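Local coordinates for redy-like protein (Hahella chejuensis, PDB 2JDJ) that probably takes part in biosynthesis of the pigment prodigiosin, as a RedY-like member of the dimeric alpha/beta-barrel clan, at residues D33-V37 with A66-D70; V37-H43 with Y55-I61; M1-I5 with E92-Q97. All coordinates share one frame; numbering follows the deposited sequence.

Contact 1: D33-V37 with A66-D70; sequences DLPSV and AFDAD
The F67 ring meets the 33-37 loop along its edge rather than over a face: S36 OG lies in the ring plane, 3.5 Å from F67 CD1, and V37 CG2 lies near the same plane. The second flat group, the D70 carboxylate, does the polar work. Its OD2 accepts from S36 N at 2.7 Å through the syn lone pair, with an N-H...O angle of 157°. S36 OG donates to the same oxygen; the modelled 2.5 Å is very short, and its exact length is doubtful. A chi1 of 67°, with OG between the backbone N and the carbonyl carbon, brings the hydroxyl to the oxygen that the S36 N-H already meets. D70 OD1 lies against P35 CD at 3.2 Å, a contact with carbon. Beyond the carboxylate, S36 CB packs on A66 CB at 3.5 Å. L34 to V37 form a type I turn, closed by V37 N to L34 O at 3.1 Å, so D70 grips a turn residue from helix 64-71 and ties the helix to the connection between helix 16-30 and strand 37-44. The D70 backbone O is held separately by T73 OG1. The S36 N-H, with the hydroxyl beside it, would favour a negative charge on the buried OD2 and probably limits rotation of the carboxylate.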
ATOM      1  N   ASP A  33     -13.843  14.320  -5.022  1.00 33.50           N
ATOM      2  CA  ASP A  33     -15.297  14.126  -4.905  1.00 33.85           C
ATOM      3  C   ASP A  33     -15.672  12.921  -4.047  1.00 33.36           C
ATOM      4  O   ASP A  33     -16.856  12.628  -3.869  1.00 33.83           O
ATOM      5  CB  ASP A  33     -15.947  13.956  -6.284  1.00 34.31           C
ATOM      6  CG  ASP A  33     -15.920  15.229  -7.119  1.00 36.95           C
ATOM      7  OD1 ASP A  33     -15.630  16.311  -6.562  1.00 37.83           O
ATOM      8  OD2 ASP A  33     -16.196  15.138  -8.346  1.00 40.03           O
ATOM      9  N   LEU A  34     -14.672  12.216  -3.530  1.00 33.01           N
ATOM     10  CA  LEU A  34     -14.903  11.071  -2.654  1.00 32.13           C
ATOM     11  C   LEU A  34     -14.384  11.438  -1.274  1.00 32.03           C
ATOM     12  O   LEU A  34     -13.190  11.321  -1.005  1.00 32.12           O
ATOM     13  CB  LEU A  34     -14.212   9.821  -3.201  1.00 32.17           C
ATOM     14  CG  LEU A  34     -14.543   9.394  -4.635  1.00 32.21           C
ATOM     15  CD1 LEU A  34     -13.583   8.289  -5.105  1.00 32.80           C
ATOM     16  CD2 LEU A  34     -15.997   8.952  -4.789  1.00 32.81           C
ATOM     17  N   PRO A  35     -15.281  11.924  -0.394  1.00 31.84           N
ATOM     18  CA  PRO A  35     -14.868  12.480   0.895  1.00 31.40           C
ATOM     19  C   PRO A  35     -14.066  11.527   1.790  1.00 30.99           C
ATOM     20  O   PRO A  35     -13.242  11.994   2.559  1.00 30.82           O
ATOM     21  CB  PRO A  35     -16.198  12.863   1.571  1.00 31.34           C
ATOM     22  CG  PRO A  35     -17.193  12.927   0.471  1.00 32.30           C
ATOM     23  CD  PRO A  35     -16.740  11.988  -0.595  1.00 31.54           C
ATOM     24  N   SER A  36     -14.306  10.213   1.700  1.00 30.96           N
ATOM     25  CA  SER A  36     -13.565   9.233   2.527  1.00 30.58           C
ATOM     26  C   SER A  36     -12.117   8.984   2.116  1.00 29.95           C
ATOM     27  O   SER A  36     -11.336   8.435   2.898  1.00 29.49           O
ATOM     28  CB  SER A  36     -14.283   7.895   2.538  1.00 30.58           C
ATOM     29  OG  SER A  36     -14.250   7.308   1.258  1.00 32.58           O
ATOM     30  N   VAL A  37     -11.756   9.381   0.895  1.00 29.15           N
ATOM     31  CA  VAL A  37     -10.399   9.132   0.395  1.00 27.81           C
ATOM     32  C   VAL A  37      -9.425  10.201   0.884  1.00 27.71           C
ATOM     33  O   VAL A  37      -9.537  11.377   0.528  1.00 27.14           O
ATOM     34  CB  VAL A  37     -10.354   9.018  -1.146  1.00 28.06           C
ATOM     35  CG1 VAL A  37      -8.940   8.666  -1.622  1.00 26.67           C
ATOM     36  CG2 VAL A  37     -11.346   7.971  -1.627  1.00 27.92           C
ATOM     37  N   ALA A  66     -17.171   5.123   5.813  1.00 34.30           N
ATOM     38  CA  ALA A  66     -17.209   6.295   4.925  1.00 34.57           C
ATOM     39  C   ALA A  66     -16.926   5.896   3.467  1.00 34.61           C
ATOM     40  O   ALA A  66     -17.620   6.331   2.555  1.00 34.46           O
ATOM     41  CB  ALA A  66     -16.223   7.355   5.400  1.00 34.17           C
ATOM     42  N   PHE A  67     -15.916   5.047   3.260  1.00 35.26           N
ATOM     43  CA  PHE A  67     -15.586   4.553   1.905  1.00 35.32           C
ATOM     44  C   PHE A  67     -16.736   3.793   1.249  1.00 35.50           C
ATOM     45  O   PHE A  67     -17.042   4.004   0.081  1.00 34.53           O
ATOM     46  CB  PHE A  67     -14.312   3.711   1.902  1.00 35.03           C
ATOM     47  CG  PHE A  67     -13.842   3.324   0.517  1.00 35.58           C
ATOM     48  CD1 PHE A  67     -13.436   4.296  -0.393  1.00 35.46           C
ATOM     49  CD2 PHE A  67     -13.817   1.987   0.121  1.00 35.07           C
ATOM     50  CE1 PHE A  67     -13.003   3.948  -1.684  1.00 35.95           C
ATOM     51  CE2 PHE A  67     -13.388   1.626  -1.164  1.00 35.61           C
ATOM     52  CZ  PHE A  67     -12.979   2.610  -2.069  1.00 35.01           C
ATOM     53  N   ASP A  68     -17.382   2.921   2.017  1.00 36.57           N
ATOM     54  CA  ASP A  68     -18.516   2.151   1.527  1.00 37.83           C
ATOM     55  C   ASP A  68     -19.655   3.025   0.998  1.00 38.24           C
ATOM     56  O   ASP A  68     -20.258   2.709  -0.033  1.00 38.31           O
ATOM     57  CB  ASP A  68     -19.017   1.204   2.619  1.00 38.32           C
ATOM     58  CG  ASP A  68     -18.132  -0.023   2.775  1.00 40.15           C
ATOM     59  OD1 ASP A  68     -17.012  -0.059   2.201  1.00 40.94           O
ATOM     60  OD2 ASP A  68     -18.557  -0.961   3.475  1.00 43.24           O
ATOM     61  N   ALA A  69     -19.943   4.116   1.708  1.00 38.97           N
ATOM     62  CA  ALA A  69     -20.915   5.110   1.254  1.00 39.41           C
ATOM     63  C   ALA A  69     -20.470   5.758  -0.064  1.00 39.94           C
ATOM     64  O   ALA A  69     -21.269   5.879  -1.002  1.00 40.03           O
ATOM     65  CB  ALA A  69     -21.135   6.174   2.338  1.00 39.46           C
ATOM     66  N   ASP A  70     -19.193   6.151  -0.133  1.00 40.30           N
ATOM     67  CA  ASP A  70     -18.632   6.756  -1.342  1.00 40.71           C
ATOM     68  C   ASP A  70     -18.747   5.832  -2.536  1.00 41.46           C
ATOM     69  O   ASP A  70     -18.889   6.304  -3.656  1.00 40.77           O
ATOM     70  CB  ASP A  70     -17.169   7.148  -1.149  1.00 40.34           C
ATOM     71  CG  ASP A  70     -17.001   8.416  -0.331  1.00 40.10           C
ATOM     72  OD1 ASP A  70     -18.014   9.101  -0.074  1.00 40.79           O
ATOM     73  OD2 ASP A  70     -15.857   8.724   0.064  1.00 36.09           O
TER

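Contact 2: V37-H43 with Y55-I61; sequences VVRFDVH and YVEVIKI
The H43 side chain passes beside V56 O and slants past V58 towards D41 of its own strand. Its CB is 3.7 Å from V56 O; CG lies anti to the carbonyl carbon (chi1 -46°), which turns the ring back along its own strand. Further out, CD2 comes to 3.3 Å from V56 O, which sits at the ring edge, and NE2 passes V58 CG2 at 3.9 Å. NE2 then donates to D41 OD2 at 2.7 Å, almost in the imidazole plane but on the anti side of the carboxylate. Replacing the ring by an alanine is likely to leave D41 OD2 without this donor and open a gap beside V58 CG2. On the opposite face of the hairpin, F40 lies beside I59 and turns its edge to E57 OE1, ring and carboxylate planes 65° apart; E57 OE2 is bonded to H6. The ladder is antiparallel (axes at 167°), and a classic beta bulge at V38 and R39 gives K60 O two donors, V38 N at 2.8 Å and R39 N at 3.2 Å. R39, F40 and H43 also pair with a strand of the second subunit. A water donates to D41 OD1 (2.9 Å) and V58 O, so both D41 oxygens are engaged, which would fix the buried carboxylate's rotation.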
ATOM      1  N   VAL A  37     -11.756   9.381   0.895  1.00 29.15           N
ATOM      2  CA  VAL A  37     -10.399   9.132   0.395  1.00 27.81           C
ATOM      3  C   VAL A  37      -9.425  10.201   0.884  1.00 27.71           C
ATOM      4  O   VAL A  37      -9.537  11.377   0.528  1.00 27.14           O
ATOM      5  CB  VAL A  37     -10.354   9.018  -1.146  1.00 28.06           C
ATOM      6  CG1 VAL A  37      -8.940   8.666  -1.622  1.00 26.67           C
ATOM      7  CG2 VAL A  37     -11.346   7.971  -1.627  1.00 27.92           C
ATOM      8  N   VAL A  38      -8.471   9.775   1.706  1.00 27.04           N
ATOM      9  CA  VAL A  38      -7.433  10.645   2.248  1.00 26.92           C
ATOM     10  C   VAL A  38      -6.181  10.655   1.354  1.00 26.97           C
ATOM     11  O   VAL A  38      -5.528  11.699   1.174  1.00 26.49           O
ATOM     12  CB  VAL A  38      -7.055  10.198   3.688  1.00 27.18           C
ATOM     13  CG1 VAL A  38      -5.924  11.056   4.255  1.00 27.34           C
ATOM     14  CG2 VAL A  38      -8.294  10.232   4.600  1.00 26.74           C
ATOM     15  N   ARG A  39      -5.832   9.485   0.823  1.00 26.16           N
ATOM     16  CA  ARG A  39      -4.700   9.344  -0.104  1.00 26.08           C
ATOM     17  C   ARG A  39      -5.049   8.233  -1.071  1.00 25.31           C
ATOM     18  O   ARG A  39      -5.707   7.249  -0.696  1.00 25.43           O
ATOM     19  CB  ARG A  39      -3.418   8.948   0.607  1.00 26.51           C
ATOM     20  CG  ARG A  39      -2.916   9.899   1.652  1.00 29.05           C
ATOM     21  CD  ARG A  39      -1.559   9.472   2.144  1.00 33.76           C
ATOM     22  NE  ARG A  39      -0.512   9.749   1.167  1.00 35.32           N
ATOM     23  CZ  ARG A  39       0.076  10.943   1.033  1.00 37.59           C
ATOM     24  NH1 ARG A  39       1.032  11.112   0.134  1.00 36.65           N
ATOM     25  NH2 ARG A  39      -0.280  11.964   1.814  1.00 37.23           N
ATOM     26  N   PHE A  40      -4.621   8.396  -2.315  1.00 24.99           N
ATOM     27  CA  PHE A  40      -4.801   7.376  -3.331  1.00 23.56           C
ATOM     28  C   PHE A  40      -3.655   7.452  -4.307  1.00 23.40           C
ATOM     29  O   PHE A  40      -3.280   8.541  -4.739  1.00 22.94           O
ATOM     30  CB  PHE A  40      -6.117   7.570  -4.059  1.00 23.43           C
ATOM     31  CG  PHE A  40      -6.330   6.610  -5.176  1.00 23.70           C
ATOM     32  CD1 PHE A  40      -6.532   5.252  -4.920  1.00 21.62           C
ATOM     33  CD2 PHE A  40      -6.318   7.054  -6.494  1.00 24.78           C
ATOM     34  CE1 PHE A  40      -6.736   4.368  -5.948  1.00 23.14           C
ATOM     35  CE2 PHE A  40      -6.520   6.166  -7.547  1.00 24.11           C
ATOM     36  CZ  PHE A  40      -6.729   4.822  -7.271  1.00 25.68           C
ATOM     37  N   ASP A  41      -3.082   6.297  -4.632  1.00 22.92           N
ATOM     38  CA  ASP A  41      -2.024   6.220  -5.634  1.00 22.97           C
ATOM     39  C   ASP A  41      -1.939   4.836  -6.262  1.00 22.33           C
ATOM     40  O   ASP A  41      -2.284   3.844  -5.626  1.00 22.63           O
ATOM     41  CB  ASP A  41      -0.671   6.690  -5.097  1.00 23.26           C
ATOM     42  CG  ASP A  41      -0.417   6.298  -3.649  1.00 25.87           C
ATOM     43  OD1 ASP A  41      -0.527   7.181  -2.754  1.00 25.15           O
ATOM     44  OD2 ASP A  41      -0.064   5.116  -3.405  1.00 27.33           O
ATOM     45  N   VAL A  42      -1.499   4.800  -7.520  1.00 21.80           N
ATOM     46  CA  VAL A  42      -1.422   3.569  -8.301  1.00 21.15           C
ATOM     47  C   VAL A  42       0.032   3.355  -8.721  1.00 20.88           C
ATOM     48  O   VAL A  42       0.759   4.335  -8.925  1.00 20.66           O
ATOM     49  CB  VAL A  42      -2.367   3.626  -9.526  1.00 20.42           C
ATOM     50  CG1 VAL A  42      -2.244   2.370 -10.367  1.00 20.32           C
ATOM     51  CG2 VAL A  42      -3.827   3.794  -9.054  1.00 21.08           C
ATOM     52  N   HIS A  43       0.445   2.084  -8.835  1.00 19.62           N
ATOM     53  CA  HIS A  43       1.840   1.728  -9.052  1.00 19.36           C
ATOM     54  C   HIS A  43       1.962   0.604 -10.033  1.00 19.29           C
ATOM     55  O   HIS A  43       1.241  -0.390  -9.909  1.00 18.27           O
ATOM     56  CB  HIS A  43       2.484   1.322  -7.723  1.00 19.15           C
ATOM     57  CG  HIS A  43       2.151   2.265  -6.624  1.00 20.22           C
ATOM     58  ND1 HIS A  43       2.908   3.382  -6.348  1.00 21.06           N
ATOM     59  CD2 HIS A  43       1.083   2.315  -5.792  1.00 20.02           C
ATOM     60  CE1 HIS A  43       2.339   4.067  -5.373  1.00 20.21           C
ATOM     61  NE2 HIS A  43       1.236   3.435  -5.011  1.00 19.62           N
ATOM     62  N   TYR A  55      -0.690  -3.928 -11.796  1.00 16.36           N
ATOM     63  CA  TYR A  55      -0.713  -2.686 -11.019  1.00 16.26           C
ATOM     64  C   TYR A  55      -1.120  -2.967  -9.608  1.00 16.43           C
ATOM     65  O   TYR A  55      -1.748  -3.982  -9.324  1.00 15.33           O
ATOM     66  CB  TYR A  55      -1.657  -1.629 -11.643  1.00 16.65           C
ATOM     67  CG  TYR A  55      -1.183  -1.156 -13.003  1.00 16.47           C
ATOM     68  CD1 TYR A  55      -0.307  -0.068 -13.129  1.00 16.57           C
ATOM     69  CD2 TYR A  55      -1.590  -1.814 -14.159  1.00 16.66           C
ATOM     70  CE1 TYR A  55       0.138   0.350 -14.389  1.00 16.31           C
ATOM     71  CE2 TYR A  55      -1.141  -1.412 -15.439  1.00 17.09           C
ATOM     72  CZ  TYR A  55      -0.282  -0.344 -15.538  1.00 17.25           C
ATOM     73  OH  TYR A  55       0.132   0.039 -16.789  1.00 19.55           O
ATOM     74  N   VAL A  56      -0.726  -2.058  -8.716  1.00 16.77           N
ATOM     75  CA  VAL A  56      -1.180  -2.093  -7.353  1.00 18.73           C
ATOM     76  C   VAL A  56      -1.728  -0.708  -7.028  1.00 18.46           C
ATOM     77  O   VAL A  56      -1.084   0.295  -7.345  1.00 18.57           O
ATOM     78  CB  VAL A  56      -0.009  -2.376  -6.367  1.00 18.59           C
ATOM     79  CG1 VAL A  56      -0.556  -2.402  -4.958  1.00 20.00           C
ATOM     80  CG2 VAL A  56       0.678  -3.700  -6.693  1.00 20.12           C
ATOM     81  N   GLU A  57      -2.898  -0.644  -6.403  1.00 19.07           N
ATOM     82  CA  GLU A  57      -3.369   0.646  -5.907  1.00 19.87           C
ATOM     83  C   GLU A  57      -3.448   0.620  -4.383  1.00 19.95           C
ATOM     84  O   GLU A  57      -3.757  -0.418  -3.795  1.00 19.69           O
ATOM     85  CB  GLU A  57      -4.691   1.055  -6.564  1.00 19.51           C
ATOM     86  CG  GLU A  57      -5.944   0.359  -6.048  1.00 19.88           C
ATOM     87  CD  GLU A  57      -7.199   0.656  -6.894  1.00 22.53           C
ATOM     88  OE1 GLU A  57      -7.176   1.528  -7.796  1.00 25.75           O
ATOM     89  OE2 GLU A  57      -8.227  -0.003  -6.655  1.00 25.89           O
ATOM     90  N   VAL A  58      -3.135   1.767  -3.776  1.00 20.49           N
ATOM     91  CA  VAL A  58      -3.135   1.962  -2.340  1.00 21.00           C
ATOM     92  C   VAL A  58      -4.149   3.065  -2.008  1.00 22.30           C
ATOM     93  O   VAL A  58      -4.004   4.214  -2.444  1.00 21.74           O
ATOM     94  CB  VAL A  58      -1.719   2.336  -1.808  1.00 21.14           C
ATOM     95  CG1 VAL A  58      -1.708   2.406  -0.265  1.00 19.70           C
ATOM     96  CG2 VAL A  58      -0.671   1.315  -2.300  1.00 20.98           C
ATOM     97  N   ILE A  59      -5.197   2.707  -1.268  1.00 23.19           N
ATOM     98  CA  ILE A  59      -6.229   3.673  -0.909  1.00 25.18           C
ATOM     99  C   ILE A  59      -6.222   3.850   0.596  1.00 26.59           C
ATOM    100  O   ILE A  59      -6.508   2.898   1.339  1.00 26.75           O
ATOM    101  CB  ILE A  59      -7.656   3.213  -1.307  1.00 25.20           C
ATOM    102  CG1 ILE A  59      -7.678   2.550  -2.687  1.00 24.13           C
ATOM    103  CG2 ILE A  59      -8.621   4.389  -1.209  1.00 24.98           C
ATOM    104  CD1 ILE A  59      -8.936   1.753  -2.960  1.00 24.45           C
ATOM    105  N   LYS A  60      -5.882   5.052   1.043  1.00 27.93           N
ATOM    106  CA  LYS A  60      -5.952   5.397   2.463  1.00 29.53           C
ATOM    107  C   LYS A  60      -7.284   6.112   2.710  1.00 29.97           C
ATOM    108  O   LYS A  60      -7.601   7.102   2.032  1.00 29.14           O
ATOM    109  CB  LYS A  60      -4.754   6.265   2.879  1.00 29.20           C
ATOM    110  CG  LYS A  60      -4.719   6.593   4.366  1.00 31.28           C
ATOM    111  CD  LYS A  60      -3.455   7.352   4.795  1.00 31.53           C
ATOM    112  CE  LYS A  60      -2.439   6.429   5.472  1.00 33.98           C
ATOM    113  NZ  LYS A  60      -1.320   7.173   6.103  1.00 37.52           N
ATOM    114  N   ILE A  61      -8.068   5.586   3.661  1.00 30.15           N
ATOM    115  CA  ILE A  61      -9.416   6.100   3.951  1.00 30.18           C
ATOM    116  C   ILE A  61      -9.619   6.410   5.429  1.00 30.80           C
ATOM    117  O   ILE A  61      -8.944   5.839   6.303  1.00 30.99           O
ATOM    118  CB  ILE A  61     -10.538   5.124   3.511  1.00 30.60           C
ATOM    119  CG1 ILE A  61     -10.311   3.730   4.118  1.00 29.08           C
ATOM    120  CG2 ILE A  61     -10.681   5.072   1.962  1.00 29.68           C
ATOM    121  CD1 ILE A  61     -11.412   2.712   3.785  1.00 29.41           C
TER
HETATM  122  O   HOH W   1      -2.198   6.039  -0.638  1.00 21.78           O

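Contact 3: M1-I5 with E92-Q97; sequences METII and ELAGEQ
M1, present as selenomethionine, lies alongside Q97 with both side chains pointing the same way: M1 CB is 4.0 Å from Q97 CB, and M1 CG is 3.8 Å from Q97 OE1. With CG anti to the backbone N (chi1 -169°), CB and CG run beside Q97, and the chain bends at chi2 and chi3 on the way to the selenium and the CE methyl. These residues finish an antiparallel ladder between strands 2-10 and 87-97, part of the four-stranded sheet of a ferredoxin-like fold consistent with the dimeric alpha/beta-barrel clan. The segment axes run at 172° and approach to 4.6 Å. Two hydrogen-bonded pairs, T3 with G95 and I5 with L93, alternate with the non-hydrogen-bonded pairs E2 with E96 and I4 with A94. A further bond, Q97 N to M1 O at 2.8 Å, extends the ladder to the N terminus. On the face of I5 and L93, their CB atoms meet at 4.2 Å. On the other face I4 CG2 comes 4.0 Å from E92 CG, the two side chains lying at a slant; E92 OE2 continues to a salt bridge with R64. E2 and E96 carry like charges on this side, but OE1 of E96 turns to R44 of the second subunit, which probably eases their repulsion. E96 and Q97 pair with a strand of that subunit, so this chain-edge strand is continued across the interface. The amide end of Q97 is held by G99 O. At the margin, one water accepts from M1 N at 3.0 Å and donates to Q97 O at 2.9 Å.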
HETATM    1  N   MSE A   1      -7.792   5.225  10.954  1.00 31.74           N
HETATM    2  CA  MSE A   1      -7.420   5.261   9.510  1.00 31.87           C
HETATM    3  C   MSE A   1      -7.349   3.826   8.996  1.00 31.55           C
HETATM    4  O   MSE A   1      -6.915   2.918   9.712  1.00 31.37           O
HETATM    5  CB  MSE A   1      -6.065   5.945   9.342  1.00 31.94           C
HETATM    6  CG  MSE A   1      -5.696   6.282   7.916  1.00 33.88           C
HETATM    7 SE   MSE A   1      -6.658   7.847   7.253  0.50 36.61          SE
HETATM    8  CE  MSE A   1      -5.567   9.185   8.029  1.00 36.87           C
ATOM      9  N   GLU A   2      -7.786   3.618   7.768  1.00 31.23           N
ATOM     10  CA  GLU A   2      -7.677   2.311   7.141  1.00 31.34           C
ATOM     11  C   GLU A   2      -7.118   2.422   5.735  1.00 30.48           C
ATOM     12  O   GLU A   2      -7.139   3.495   5.136  1.00 29.80           O
ATOM     13  CB  GLU A   2      -9.030   1.605   7.146  1.00 32.12           C
ATOM     14  CG  GLU A   2      -9.590   1.471   8.559  1.00 35.30           C
ATOM     15  CD  GLU A   2     -10.673   0.444   8.671  1.00 40.52           C
ATOM     16  OE1 GLU A   2     -10.467  -0.688   8.162  1.00 44.38           O
ATOM     17  OE2 GLU A   2     -11.722   0.774   9.277  1.00 42.00           O
ATOM     18  N   THR A   3      -6.600   1.298   5.239  1.00 29.43           N
ATOM     19  CA  THR A   3      -5.950   1.226   3.951  1.00 28.16           C
ATOM     20  C   THR A   3      -6.503   0.030   3.229  1.00 26.94           C
ATOM     21  O   THR A   3      -6.656  -1.038   3.818  1.00 26.88           O
ATOM     22  CB  THR A   3      -4.434   1.101   4.088  1.00 28.91           C
ATOM     23  OG1 THR A   3      -3.910   2.329   4.613  1.00 31.55           O
ATOM     24  CG2 THR A   3      -3.766   0.815   2.735  1.00 27.51           C
ATOM     25  N   ILE A   4      -6.843   0.240   1.966  1.00 24.84           N
ATOM     26  CA  ILE A   4      -7.268  -0.826   1.080  1.00 23.26           C
ATOM     27  C   ILE A   4      -6.276  -0.865  -0.068  1.00 22.52           C
ATOM     28  O   ILE A   4      -5.942   0.175  -0.630  1.00 21.69           O
ATOM     29  CB  ILE A   4      -8.693  -0.574   0.532  1.00 23.50           C
ATOM     30  CG1 ILE A   4      -9.709  -0.495   1.680  1.00 24.10           C
ATOM     31  CG2 ILE A   4      -9.075  -1.662  -0.484  1.00 22.00           C
ATOM     32  CD1 ILE A   4     -11.059   0.045   1.263  1.00 26.32           C
ATOM     33  N   ILE A   5      -5.804  -2.066  -0.400  1.00 21.48           N
ATOM     34  CA  ILE A   5      -4.821  -2.269  -1.447  1.00 20.59           C
ATOM     35  C   ILE A   5      -5.389  -3.299  -2.403  1.00 20.55           C
ATOM     36  O   ILE A   5      -5.905  -4.330  -1.963  1.00 20.61           O
ATOM     37  CB  ILE A   5      -3.484  -2.781  -0.846  1.00 20.77           C
ATOM     38  CG1 ILE A   5      -2.835  -1.681   0.002  1.00 20.70           C
ATOM     39  CG2 ILE A   5      -2.501  -3.252  -1.950  1.00 18.65           C
ATOM     40  CD1 ILE A   5      -1.756  -2.184   0.974  1.00 20.53           C
ATOM     41  N   GLU A  92      -7.673  -8.251  -2.841  1.00 21.48           N
ATOM     42  CA  GLU A  92      -7.795  -7.099  -1.962  1.00 22.83           C
ATOM     43  C   GLU A  92      -7.100  -7.401  -0.640  1.00 23.00           C
ATOM     44  O   GLU A  92      -7.308  -8.466  -0.077  1.00 23.88           O
ATOM     45  CB  GLU A  92      -9.262  -6.767  -1.685  1.00 23.32           C
ATOM     46  CG  GLU A  92      -9.402  -5.606  -0.715  1.00 26.24           C
ATOM     47  CD  GLU A  92     -10.840  -5.223  -0.457  1.00 30.83           C
ATOM     48  OE1 GLU A  92     -11.566  -4.903  -1.423  1.00 32.60           O
ATOM     49  OE2 GLU A  92     -11.230  -5.231   0.722  1.00 34.19           O
ATOM     50  N   LEU A  93      -6.274  -6.464  -0.167  1.00 23.26           N
ATOM     51  CA  LEU A  93      -5.685  -6.492   1.174  1.00 23.36           C
ATOM     52  C   LEU A  93      -6.225  -5.254   1.876  1.00 23.43           C
ATOM     53  O   LEU A  93      -6.376  -4.201   1.240  1.00 24.42           O
ATOM     54  CB  LEU A  93      -4.155  -6.378   1.122  1.00 23.57           C
ATOM     55  CG  LEU A  93      -3.217  -7.413   0.479  1.00 24.96           C
ATOM     56  CD1 LEU A  93      -3.311  -7.469  -1.034  1.00 25.47           C
ATOM     57  CD2 LEU A  93      -1.779  -7.119   0.856  1.00 23.97           C
ATOM     58  N   ALA A  94      -6.514  -5.358   3.170  1.00 22.46           N
ATOM     59  CA  ALA A  94      -7.040  -4.228   3.930  1.00 22.34           C
ATOM     60  C   ALA A  94      -6.616  -4.303   5.400  1.00 22.43           C
ATOM     61  O   ALA A  94      -6.523  -5.388   5.968  1.00 22.72           O
ATOM     62  CB  ALA A  94      -8.576  -4.185   3.829  1.00 22.63           C
ATOM     63  N   GLY A  95      -6.373  -3.155   6.010  1.00 21.72           N
ATOM     64  CA  GLY A  95      -6.142  -3.109   7.440  1.00 22.09           C
ATOM     65  C   GLY A  95      -6.366  -1.745   8.041  1.00 22.24           C
ATOM     66  O   GLY A  95      -6.527  -0.749   7.330  1.00 21.72           O
ATOM     67  N   GLU A  96      -6.393  -1.727   9.365  1.00 21.42           N
ATOM     68  CA  GLU A  96      -6.480  -0.519  10.155  1.00 21.19           C
ATOM     69  C   GLU A  96      -5.077  -0.093  10.523  1.00 21.10           C
ATOM     70  O   GLU A  96      -4.275  -0.897  11.010  1.00 20.70           O
ATOM     71  CB  GLU A  96      -7.272  -0.802  11.435  1.00 21.48           C
ATOM     72  CG  GLU A  96      -7.395   0.398  12.369  1.00 22.97           C
ATOM     73  CD  GLU A  96      -8.124   0.045  13.635  1.00 24.40           C
ATOM     74  OE1 GLU A  96      -7.599  -0.757  14.448  1.00 26.04           O
ATOM     75  OE2 GLU A  96      -9.220   0.587  13.829  1.00 26.18           O
ATOM     76  N   GLN A  97      -4.773   1.181  10.316  1.00 20.57           N
ATOM     77  CA  GLN A  97      -3.426   1.668  10.530  1.00 20.98           C
ATOM     78  C   GLN A  97      -3.050   1.592  12.007  1.00 21.29           C
ATOM     79  O   GLN A  97      -3.888   1.843  12.881  1.00 19.82           O
ATOM     80  CB  GLN A  97      -3.343   3.109  10.077  1.00 21.39           C
ATOM     81  CG  GLN A  97      -1.948   3.700  10.047  1.00 23.70           C
ATOM     82  CD  GLN A  97      -1.955   4.961   9.233  1.00 27.47           C
ATOM     83  OE1 GLN A  97      -2.195   4.922   8.025  1.00 27.99           O
ATOM     84  NE2 GLN A  97      -1.732   6.096   9.889  1.00 29.46           N
TER
HETATM   85  O   HOH W   2      -5.797   4.009  12.782  1.00 31.23           O

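In the fold
From the N terminus, strand 2-10 opens the longest loop, closed when contact 3 pairs it with strand 87-97. Inside it, contact 1 closes a shorter loop from the 33-37 turn to helix 64-71, and contact 2, a hairpin sharing V37 with contact 1, nests inside that; none cross. Strand 2-10 joins the two ladders into one sheet, with I59 N and I61 N probably hydrogen-bonded to I4 O and E2 O, each at 2.7 Å. F67 then links all three: its CD2 packs on I4 CD1 and its CB on I61 CD1, setting helix 64-71 against the sheet. Contacts 2 and 3 also reach the second subunit.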